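Local coordinates for protein TodX (Pseudomonas putida, PDB 3BS0) that carries toluene and related aromatic hydrocarbons across the bacterial outer membrane as a beta-barrel channel of the FadL family, at residues L50-T55 with P78-Q83; N128-I133 with L162-L167; A372-H377 with Q418-I423. All blocks are in the same frame, centred on the assembly; numbering follows the deposited sequence.

Contact 1: L50-T55 with P78-Q83; sequences LDVVTT and PYVGPQ
Leu50 and Val80 meet through the settings of their first torsions: CG of Leu50 sits beside its backbone N (chi1 -63°) and CG1 of Val80 stands trans to its own N (chi1 172°), which brings Leu50 CD2 to 3.6 Å from Val80 CG1, the two side chains crossing at a slant. The other methyl of Val80, CG2, lies 3.4 Å from Val52 CG1; these two valines run side by side and point the same way. Val52 CG1 also touches the Pro78 ring, 3.9 Å from Pro78 CB. Leu50, Val52, Val80 and Pro82 share one face of the sheet, an apolar surface consistent with the lipid-facing side of a membrane barrel, and branched valines suit the extended backbone there.

Between these positions along the strands, Asp51 and Gly81 form an antiparallel hydrogen-bonded pair. Asp51 N donates to Gly81 O at 2.8 Å and Gly81 N returns the bond to Asp51 O, both nearly straight and in the carbonyl planes. Pro82, opposite Leu50, occupies a non-hydrogen-bonded pair, so its missing N-H costs nothing toward this neighbour. Asp51 lies on the reverse face, where Gly81 puts up no side chain; Gln83, bent at chi2, brings NE2 to 3.8 Å from Asp51 CB. The Asp51 carboxylate has a long, weak ion pair with Arg14, while Gln83 NE2 bonds weakly to Val101 O.

Strand 44-60 is flanked on its other edge by strand 417-433, through backbone bonds of Leu50 with Val427 and Val52 with Ala425, whereas strand 80-90 passes the sheet on to strand 93-108, Pro82 pairing with Val101.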
loop_
_atom_site.group_PDB
_atom_site.type_symbol
_atom_site.label_atom_id
_atom_site.label_comp_id
_atom_site.label_asym_id
_atom_site.label_seq_id
_atom_site.Cartn_x
_atom_site.Cartn_y
_atom_site.Cartn_z
ATOM N N LEU A 50 -12.293 1.021 9.537
ATOM C CA LEU A 50 -12.477 0.745 8.126
ATOM C C LEU A 50 -11.680 1.691 7.239
ATOM O O LEU A 50 -11.793 2.908 7.342
ATOM C CB LEU A 50 -13.951 0.855 7.787
ATOM C CG LEU A 50 -14.825 -0.162 8.504
ATOM C CD1 LEU A 50 -16.252 0.327 8.492
ATOM C CD2 LEU A 50 -14.707 -1.513 7.824
ATOM N N ASP A 51 -10.883 1.115 6.350
ATOM C CA ASP A 51 -10.054 1.886 5.430
ATOM C C ASP A 51 -10.659 1.829 4.025
ATOM O O ASP A 51 -10.979 0.742 3.536
ATOM C CB ASP A 51 -8.644 1.285 5.408
ATOM C CG ASP A 51 -7.570 2.296 5.067
ATOM O OD1 ASP A 51 -7.479 2.718 3.893
ATOM O OD2 ASP A 51 -6.809 2.671 5.982
ATOM N N VAL A 52 -10.841 2.989 3.390
ATOM C CA VAL A 52 -11.368 3.041 2.025
ATOM C C VAL A 52 -10.438 3.882 1.172
ATOM O O VAL A 52 -10.180 5.037 1.495
ATOM C CB VAL A 52 -12.771 3.678 1.927
ATOM C CG1 VAL A 52 -13.698 2.727 1.193
ATOM C CG2 VAL A 52 -13.311 4.019 3.297
ATOM N N VAL A 53 -9.961 3.303 0.074
ATOM C CA VAL A 53 -9.048 3.992 -0.824
ATOM C C VAL A 53 -9.598 4.248 -2.222
ATOM O O VAL A 53 -9.501 3.398 -3.103
ATOM C CB VAL A 53 -7.730 3.208 -0.968
ATOM C CG1 VAL A 53 -6.725 4.020 -1.790
ATOM C CG2 VAL A 53 -7.171 2.873 0.421
ATOM N N THR A 54 -10.166 5.433 -2.419
ATOM C CA THR A 54 -10.703 5.840 -3.711
ATOM C C THR A 54 -9.506 6.165 -4.603
ATOM O O THR A 54 -8.485 6.631 -4.114
ATOM C CB THR A 54 -11.553 7.130 -3.583
ATOM O OG1 THR A 54 -12.710 6.873 -2.779
ATOM C CG2 THR A 54 -11.975 7.635 -4.965
ATOM N N THR A 55 -9.626 5.922 -5.903
ATOM C CA THR A 55 -8.535 6.235 -6.830
ATOM C C THR A 55 -9.040 6.785 -8.154
ATOM O O THR A 55 -9.962 6.225 -8.755
ATOM C CB THR A 55 -7.665 5.004 -7.143
ATOM O OG1 THR A 55 -6.743 4.780 -6.068
ATOM C CG2 THR A 55 -6.895 5.210 -8.446
ATOM N N PRO A 78 -14.990 1.142 -4.232
ATOM C CA PRO A 78 -13.772 0.787 -3.480
ATOM C C PRO A 78 -13.654 -0.469 -2.624
ATOM O O PRO A 78 -14.630 -1.130 -2.285
ATOM C CB PRO A 78 -13.520 2.025 -2.616
ATOM C CG PRO A 78 -14.272 3.120 -3.322
ATOM C CD PRO A 78 -15.520 2.426 -3.746
ATOM N N TYR A 79 -12.410 -0.769 -2.273
ATOM C CA TYR A 79 -12.106 -1.889 -1.410
ATOM C C TYR A 79 -12.047 -1.286 -0.007
ATOM O O TYR A 79 -11.422 -0.246 0.227
ATOM C CB TYR A 79 -10.749 -2.509 -1.766
ATOM C CG TYR A 79 -10.381 -3.708 -0.908
ATOM C CD1 TYR A 79 -11.055 -4.929 -1.047
ATOM C CD2 TYR A 79 -9.375 -3.616 0.063
ATOM C CE1 TYR A 79 -10.737 -6.033 -0.235
ATOM C CE2 TYR A 79 -9.049 -4.708 0.878
ATOM C CZ TYR A 79 -9.732 -5.913 0.726
ATOM O OH TYR A 79 -9.415 -6.977 1.550
ATOM N N VAL A 80 -12.726 -1.938 0.916
ATOM C CA VAL A 80 -12.775 -1.505 2.295
ATOM C C VAL A 80 -11.998 -2.514 3.133
ATOM O O VAL A 80 -12.302 -3.717 3.126
ATOM C CB VAL A 80 -14.211 -1.455 2.771
ATOM C CG1 VAL A 80 -14.254 -1.207 4.259
ATOM C CG2 VAL A 80 -14.956 -0.368 2.002
ATOM N N GLY A 81 -10.981 -2.024 3.834
ATOM C CA GLY A 81 -10.174 -2.892 4.662
ATOM C C GLY A 81 -10.521 -2.729 6.127
ATOM O O GLY A 81 -10.527 -1.618 6.650
ATOM N N PRO A 82 -10.833 -3.827 6.818
ATOM C CA PRO A 82 -11.176 -3.739 8.235
ATOM C C PRO A 82 -9.903 -3.671 9.082
ATOM O O PRO A 82 -8.818 -4.057 8.621
ATOM C CB PRO A 82 -11.943 -5.027 8.467
ATOM C CG PRO A 82 -11.166 -6.004 7.614
ATOM C CD PRO A 82 -10.969 -5.213 6.327
ATOM N N GLN A 83 -10.030 -3.168 10.308
ATOM C CA GLN A 83 -8.878 -3.081 11.188
ATOM C C GLN A 83 -9.323 -3.349 12.614
ATOM O O GLN A 83 -10.077 -2.578 13.210
ATOM C CB GLN A 83 -8.203 -1.717 11.049
ATOM C CG GLN A 83 -8.405 -1.103 9.652
ATOM C CD GLN A 83 -7.219 -0.296 9.157
ATOM O OE1 GLN A 83 -6.766 0.644 9.822
ATOM N NE2 GLN A 83 -6.709 -0.655 7.975
#

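Contact 2: N128-I133 with L162-L167; sequences NSSRLI and LNLELL. With C8E ((hydroxyethyloxy)tri(ethyloxy)octane), chain D.
Leu132 and Leu162 face each other across a non-hydrogen-bonded pair, their side chains slanting past one another with the two CD1 methyls 4.2 Å apart. Each has CG trans to its backbone N (chi1 -175° in Leu132, 169° in Leu162), which carries the methyls out to a bound detergent molecule. Leu132 CD2 lies 3.8 Å from C2 of its octyl chain, which Leu162 CD2 touches as well. Farther along strand 151-169, Leu164 CD1 and Leu166 CD2 meet the ethoxy part, with Leu164 CD1 3.5 Å from the detergent's C13. This leucine face is the close-packed, buried side.

The reverse face is polar and more open. Arg131 and Asn163 lie side by side there, guanidinium and amide planes 84° apart; NH1 and ND2 are both donors, and the pair is held by its alkyl parts and backbone. Asn163 N gives Arg131 O a nearly straight bond of 2.8 Å, but the return bond from Arg131 N is weak. In the other hydrogen-bonded pair, Ser129 N donates to Glu165 O at 2.9 Å, and Ser129 OG rests against Glu165 CB. The Glu165 carboxylate turns from the pair to Ser203 and His201 on strand 199-204.

At the end of the contact Asn128 sets ND2 3.9 Å from Leu167 CB and hydrogen-bonds through it to Ser116 OG. A leucine here would probably leave the Ser116 hydroxyl without its amide partner.

The alternation sorts the faces chemically. Mainly aliphatic, the leucine face has a polar exception in Ser130, its hydroxyl weakly bonded to Val369 O; it accepts the apolar tail of an amphiphile, in keeping with a hydrocarbon channel, while Ser129, Arg131, Asn163 and Glu165 occupy the other side.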
loop_
_atom_site.group_PDB
_atom_site.type_symbol
_atom_site.label_atom_id
_atom_site.label_comp_id
_atom_site.label_asym_id
_atom_site.label_seq_id
_atom_site.Cartn_x
_atom_site.Cartn_y
_atom_site.Cartn_z
ATOM N N ASN A 128 -8.805 -4.898 -17.887
ATOM C CA ASN A 128 -7.507 -4.319 -17.582
ATOM C C ASN A 128 -7.687 -3.790 -16.170
ATOM O O ASN A 128 -8.281 -2.740 -15.951
ATOM C CB ASN A 128 -7.192 -3.194 -18.555
ATOM C CG ASN A 128 -6.239 -3.623 -19.643
ATOM O OD1 ASN A 128 -5.017 -3.626 -19.453
ATOM N ND2 ASN A 128 -6.789 -4.005 -20.790
ATOM N N SER A 129 -7.192 -4.536 -15.199
ATOM C CA SER A 129 -7.378 -4.135 -13.832
ATOM C C SER A 129 -6.259 -4.597 -12.915
ATOM O O SER A 129 -5.377 -5.355 -13.310
ATOM C CB SER A 129 -8.728 -4.652 -13.332
ATOM O OG SER A 129 -8.819 -6.063 -13.460
ATOM N N SER A 130 -6.330 -4.149 -11.669
ATOM C CA SER A 130 -5.300 -4.456 -10.718
ATOM C C SER A 130 -5.861 -4.435 -9.313
ATOM O O SER A 130 -6.835 -3.753 -9.047
ATOM C CB SER A 130 -4.224 -3.387 -10.825
ATOM O OG SER A 130 -2.955 -3.960 -10.974
ATOM N N ARG A 131 -5.229 -5.180 -8.416
ATOM C CA ARG A 131 -5.633 -5.190 -7.024
ATOM C C ARG A 131 -4.602 -5.878 -6.161
ATOM O O ARG A 131 -4.334 -7.061 -6.342
ATOM C CB ARG A 131 -6.963 -5.897 -6.823
ATOM C CG ARG A 131 -7.300 -6.058 -5.355
ATOM C CD ARG A 131 -8.280 -5.021 -4.872
ATOM N NE ARG A 131 -9.644 -5.365 -5.261
ATOM C CZ ARG A 131 -10.215 -6.548 -5.034
ATOM N NH1 ARG A 131 -9.538 -7.516 -4.419
ATOM N NH2 ARG A 131 -11.469 -6.767 -5.419
ATOM N N LEU A 132 -4.024 -5.139 -5.223
ATOM C CA LEU A 132 -3.049 -5.721 -4.323
ATOM C C LEU A 132 -3.631 -5.580 -2.930
ATOM O O LEU A 132 -4.088 -4.502 -2.549
ATOM C CB LEU A 132 -1.723 -4.983 -4.399
ATOM C CG LEU A 132 -0.630 -5.630 -3.546
ATOM C CD1 LEU A 132 -0.003 -6.801 -4.290
ATOM C CD2 LEU A 132 0.418 -4.620 -3.244
ATOM N N ILE A 133 -3.646 -6.675 -2.180
ATOM C CA ILE A 133 -4.181 -6.644 -0.830
ATOM C C ILE A 133 -3.118 -7.177 0.112
ATOM O O ILE A 133 -2.507 -8.216 -0.139
ATOM C CB ILE A 133 -5.454 -7.467 -0.729
ATOM C CG1 ILE A 133 -6.409 -7.031 -1.829
ATOM C CG2 ILE A 133 -6.119 -7.223 0.617
ATOM C CD1 ILE A 133 -7.731 -7.740 -1.830
ATOM N N LEU A 162 -2.480 -10.816 -4.992
ATOM C CA LEU A 162 -2.383 -9.998 -6.190
ATOM C C LEU A 162 -3.329 -10.427 -7.281
ATOM O O LEU A 162 -3.223 -11.534 -7.784
ATOM C CB LEU A 162 -0.977 -10.009 -6.795
ATOM C CG LEU A 162 -1.056 -9.353 -8.185
ATOM C CD1 LEU A 162 -1.516 -7.915 -7.994
ATOM C CD2 LEU A 162 0.270 -9.393 -8.958
ATOM N N ASN A 163 -4.253 -9.541 -7.638
ATOM C CA ASN A 163 -5.181 -9.784 -8.734
ATOM C C ASN A 163 -4.694 -8.926 -9.897
ATOM O O ASN A 163 -4.353 -7.754 -9.731
ATOM C CB ASN A 163 -6.611 -9.412 -8.348
ATOM C CG ASN A 163 -7.230 -10.429 -7.420
ATOM O OD1 ASN A 163 -7.433 -11.578 -7.795
ATOM N ND2 ASN A 163 -7.526 -10.017 -6.193
ATOM N N LEU A 164 -4.645 -9.531 -11.075
ATOM C CA LEU A 164 -4.173 -8.851 -12.256
ATOM C C LEU A 164 -4.967 -9.266 -13.488
ATOM O O LEU A 164 -5.361 -10.417 -13.641
ATOM C CB LEU A 164 -2.702 -9.200 -12.478
ATOM C CG LEU A 164 -1.690 -8.152 -12.921
ATOM C CD1 LEU A 164 -0.495 -8.867 -13.534
ATOM C CD2 LEU A 164 -2.311 -7.219 -13.920
ATOM N N GLU A 165 -5.176 -8.304 -14.369
ATOM C CA GLU A 165 -5.865 -8.494 -15.629
ATOM C C GLU A 165 -5.034 -7.491 -16.450
ATOM O O GLU A 165 -5.086 -6.288 -16.188
ATOM C CB GLU A 165 -7.330 -8.059 -15.472
ATOM C CG GLU A 165 -8.395 -8.984 -16.108
ATOM C CD GLU A 165 -8.248 -10.474 -15.748
ATOM O OE1 GLU A 165 -8.151 -10.816 -14.538
ATOM O OE2 GLU A 165 -8.248 -11.302 -16.698
ATOM N N LEU A 166 -4.236 -7.986 -17.402
ATOM C CA LEU A 166 -3.368 -7.126 -18.203
ATOM C C LEU A 166 -3.100 -7.505 -19.679
ATOM O O LEU A 166 -2.512 -8.529 -19.980
ATOM C CB LEU A 166 -2.033 -6.995 -17.490
ATOM C CG LEU A 166 -0.878 -6.254 -18.163
ATOM C CD1 LEU A 166 -1.201 -4.785 -18.252
ATOM C CD2 LEU A 166 0.395 -6.465 -17.341
ATOM N N LEU A 167 -3.505 -6.637 -20.590
ATOM C CA LEU A 167 -3.290 -6.859 -21.996
ATOM C C LEU A 167 -2.078 -6.066 -22.458
ATOM O O LEU A 167 -1.897 -4.912 -22.094
ATOM C CB LEU A 167 -4.519 -6.439 -22.795
ATOM C CG LEU A 167 -4.559 -6.809 -24.287
ATOM C CD1 LEU A 167 -6.009 -6.718 -24.819
ATOM C CD2 LEU A 167 -3.645 -5.884 -25.091
HETATM C C1 C8E D . 4.706 -4.625 -3.275
HETATM C C2 C8E D . 3.965 -4.616 -4.538
HETATM C C3 C8E D . 4.334 -5.631 -5.528
HETATM C C4 C8E D . 3.242 -5.660 -6.437
HETATM C C5 C8E D . 3.661 -6.152 -7.703
HETATM C C6 C8E D . 2.525 -6.131 -8.588
HETATM C C7 C8E D . 3.344 -5.917 -9.830
HETATM C C8 C8E D . 4.105 -7.085 -10.286
HETATM O O9 C8E D . 4.179 -7.550 -11.610
HETATM C C10 C8E D . 2.865 -7.945 -12.170
HETATM C C11 C8E D . 3.227 -8.468 -13.594
HETATM O O12 C8E D . 3.377 -9.996 -13.714
HETATM C C13 C8E D . 2.417 -10.459 -14.714
HETATM C C14 C8E D . 2.599 -10.077 -16.233
HETATM O O15 C8E D . 3.831 -10.121 -17.066
HETATM C C16 C8E D . 4.562 -8.827 -16.929
HETATM C C17 C8E D . 4.120 -7.717 -17.913
HETATM O O18 C8E D . 4.938 -6.947 -18.800
HETATM C C19 C8E D . 5.445 -5.752 -18.128
HETATM C C20 C8E D . 5.177 -4.247 -18.488
HETATM O O21 C8E D . 6.212 -3.545 -19.171
#

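Contact 3: A372-H377 with Q418-I423; sequences AYLKRH and QSHSQI
Leu374 presses its whole branched end against His420 and Gln422 of strand 417-433. From CA, its CB points toward that strand, and with CG beside the backbone N (chi1 -57°), the fork is set over the imidazole. Leu374 CG comes to 3.7 Å from His420 NE2, at the rim of the ring. Here the chain forks. The CD1 methyl lies over the face of the His420 ring, 4.0 Å from its centroid and 24° off the normal, a CH-pi contact; this Leu374 CD1 is also 3.6 Å from Gln422 CB and so fills the angle between two side chains that point the same way from alternate strand positions. Leu374 CD2 stays on the same side of the ring but lies toward one corner, 3.3 Å from His420 CD2 and close to the His420 carbonyl oxygen.

A second approach to the ring is made at its edge, where Ala372 O lies in the ring plane, 3.7 Å from His420 CD2. The forked end of Leu374 thus covers one face, and a backbone carbonyl meets a carbon edge. His420 ND1 turns to a partner elsewhere, a weak hydrogen bond to Asp56 O on strand 44-60, which may help fix the turn of the imidazole.

Residues 372-375 form the loop leading into strand 376-385, which is separated from strand 417-433 by strand 390-405; the contact therefore joins a loop to a strand two places away. No hydrogen bond crosses between the two segments. A flexible aliphatic residue such as leucine suits this place, since it can fit a flat ring and a methylene at once, and the hold is one of shape: dispersion and CH-pi attraction between the buried Leu374 and His420, with the Gln422 methylene alongside.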
loop_
_atom_site.group_PDB
_atom_site.type_symbol
_atom_site.label_atom_id
_atom_site.label_comp_id
_atom_site.label_asym_id
_atom_site.label_seq_id
_atom_site.Cartn_x
_atom_site.Cartn_y
_atom_site.Cartn_z
ATOM N N ALA A 372 2.289 4.609 -10.115
ATOM C CA ALA A 372 3.373 4.947 -9.189
ATOM C C ALA A 372 2.733 5.663 -8.002
ATOM O O ALA A 372 1.660 6.247 -8.157
ATOM C CB ALA A 372 4.378 5.866 -9.873
ATOM N N TYR A 373 3.373 5.628 -6.829
ATOM C CA TYR A 373 2.810 6.289 -5.654
ATOM C C TYR A 373 2.818 7.800 -5.834
ATOM O O TYR A 373 3.621 8.343 -6.588
ATOM C CB TYR A 373 3.561 5.899 -4.363
ATOM C CG TYR A 373 5.025 6.304 -4.290
ATOM C CD1 TYR A 373 5.402 7.649 -4.245
ATOM C CD2 TYR A 373 6.038 5.337 -4.289
ATOM C CE1 TYR A 373 6.747 8.020 -4.209
ATOM C CE2 TYR A 373 7.386 5.699 -4.252
ATOM C CZ TYR A 373 7.733 7.041 -4.216
ATOM O OH TYR A 373 9.064 7.404 -4.211
ATOM N N LEU A 374 1.912 8.473 -5.139
ATOM C CA LEU A 374 1.805 9.916 -5.239
ATOM C C LEU A 374 2.827 10.679 -4.390
ATOM O O LEU A 374 3.214 10.260 -3.298
ATOM C CB LEU A 374 0.370 10.325 -4.918
ATOM C CG LEU A 374 -0.544 9.578 -5.894
ATOM C CD1 LEU A 374 -1.998 9.861 -5.637
ATOM C CD2 LEU A 374 -0.173 9.991 -7.294
ATOM N N LYS A 375 3.266 11.807 -4.935
ATOM C CA LYS A 375 4.278 12.660 -4.313
ATOM C C LYS A 375 3.838 13.392 -3.050
ATOM O O LYS A 375 4.531 13.362 -2.037
ATOM C CB LYS A 375 4.769 13.683 -5.341
ATOM C CG LYS A 375 6.260 13.951 -5.328
ATOM C CD LYS A 375 6.674 14.656 -6.614
ATOM C CE LYS A 375 6.363 13.784 -7.834
ATOM N NZ LYS A 375 6.498 14.515 -9.124
ATOM N N ARG A 376 2.685 14.048 -3.116
ATOM C CA ARG A 376 2.174 14.802 -1.981
ATOM C C ARG A 376 0.797 14.326 -1.500
ATOM O O ARG A 376 0.057 13.688 -2.245
ATOM C CB ARG A 376 2.105 16.283 -2.360
ATOM C CG ARG A 376 3.456 16.926 -2.673
ATOM C CD ARG A 376 3.267 18.345 -3.203
ATOM N NE ARG A 376 4.471 19.162 -3.079
ATOM C CZ ARG A 376 4.536 20.445 -3.415
ATOM N NH1 ARG A 376 3.466 21.063 -3.902
ATOM N NH2 ARG A 376 5.669 21.113 -3.245
ATOM N N HIS A 377 0.468 14.661 -0.252
ATOM C CA HIS A 377 -0.803 14.298 0.362
ATOM C C HIS A 377 -1.237 15.396 1.325
ATOM O O HIS A 377 -0.417 15.912 2.069
ATOM C CB HIS A 377 -0.650 13.015 1.175
ATOM C CG HIS A 377 -0.191 11.840 0.381
ATOM N ND1 HIS A 377 -1.063 11.014 -0.292
ATOM C CD2 HIS A 377 1.053 11.368 0.123
ATOM C CE1 HIS A 377 -0.376 10.085 -0.934
ATOM N NE2 HIS A 377 0.910 10.277 -0.701
ATOM N N GLN A 418 -0.773 9.989 -18.460
ATOM C CA GLN A 418 -1.594 9.604 -17.333
ATOM C C GLN A 418 -1.745 10.716 -16.317
ATOM O O GLN A 418 -0.843 11.536 -16.132
ATOM C CB GLN A 418 -0.976 8.386 -16.654
ATOM C CG GLN A 418 -1.931 7.537 -15.821
ATOM C CD GLN A 418 -1.255 6.274 -15.281
ATOM O OE1 GLN A 418 -0.486 6.321 -14.314
ATOM N NE2 GLN A 418 -1.524 5.145 -15.924
ATOM N N SER A 419 -2.907 10.737 -15.668
ATOM C CA SER A 419 -3.217 11.720 -14.633
ATOM C C SER A 419 -3.753 10.892 -13.477
ATOM O O SER A 419 -4.687 10.104 -13.643
ATOM C CB SER A 419 -4.258 12.722 -15.142
ATOM O OG SER A 419 -5.325 12.067 -15.807
ATOM N N HIS A 420 -3.174 11.077 -12.299
ATOM C CA HIS A 420 -3.560 10.253 -11.161
ATOM C C HIS A 420 -3.607 10.934 -9.789
ATOM O O HIS A 420 -2.614 11.506 -9.328
ATOM C CB HIS A 420 -2.604 9.039 -11.167
ATOM C CG HIS A 420 -2.566 8.267 -9.897
ATOM N ND1 HIS A 420 -3.697 7.966 -9.171
ATOM C CD2 HIS A 420 -1.531 7.705 -9.234
ATOM C CE1 HIS A 420 -3.360 7.253 -8.112
ATOM N NE2 HIS A 420 -2.051 7.079 -8.129
ATOM N N SER A 421 -4.769 10.859 -9.144
ATOM C CA SER A 421 -4.959 11.438 -7.811
ATOM C C SER A 421 -5.589 10.376 -6.918
ATOM O O SER A 421 -6.048 9.343 -7.409
ATOM C CB SER A 421 -5.864 12.682 -7.869
ATOM O OG SER A 421 -7.238 12.346 -7.964
ATOM N N GLN A 422 -5.630 10.625 -5.615
ATOM C CA GLN A 422 -6.191 9.633 -4.706
ATOM C C GLN A 422 -6.635 10.168 -3.352
ATOM O O GLN A 422 -5.888 10.878 -2.703
ATOM C CB GLN A 422 -5.158 8.540 -4.484
ATOM C CG GLN A 422 -5.674 7.337 -3.764
ATOM C CD GLN A 422 -4.564 6.557 -3.088
ATOM O OE1 GLN A 422 -4.057 6.956 -2.025
ATOM N NE2 GLN A 422 -4.166 5.446 -3.703
ATOM N N ILE A 423 -7.849 9.804 -2.934
ATOM C CA ILE A 423 -8.432 10.198 -1.639
ATOM C C ILE A 423 -8.341 9.037 -0.634
ATOM O O ILE A 423 -8.256 7.875 -1.022
ATOM C CB ILE A 423 -9.930 10.579 -1.788
ATOM C CG1 ILE A 423 -10.077 11.879 -2.592
ATOM C CG2 ILE A 423 -10.567 10.740 -0.432
ATOM C CD1 ILE A 423 -11.515 12.195 -2.997
#

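In the fold
All three contacts involve strands of the antiparallel barrel, contact 3 packing a loop on one of them, and they follow one another in series along the chain, contact 1 closing before contact 2 opens and contact 2 before contact 3. Their centres are about 16 to 18 Å apart. Contacts 1 and 3 meet directly, since strands 44-60 and 417-433 are neighbours whose pairing closes the barrel between the first and last long strands of the chain; Gln422 packs on Val53 and Thr55. Contacts 1 and 2 touch through Tyr79 and Ile133, with strand 93-108 between their strands, whereas contacts 2 and 3 stay about 10 Å apart at their nearest atoms. Together they combine wall-building strand pairs, a detergent-binding surface and a loop packed on the wall.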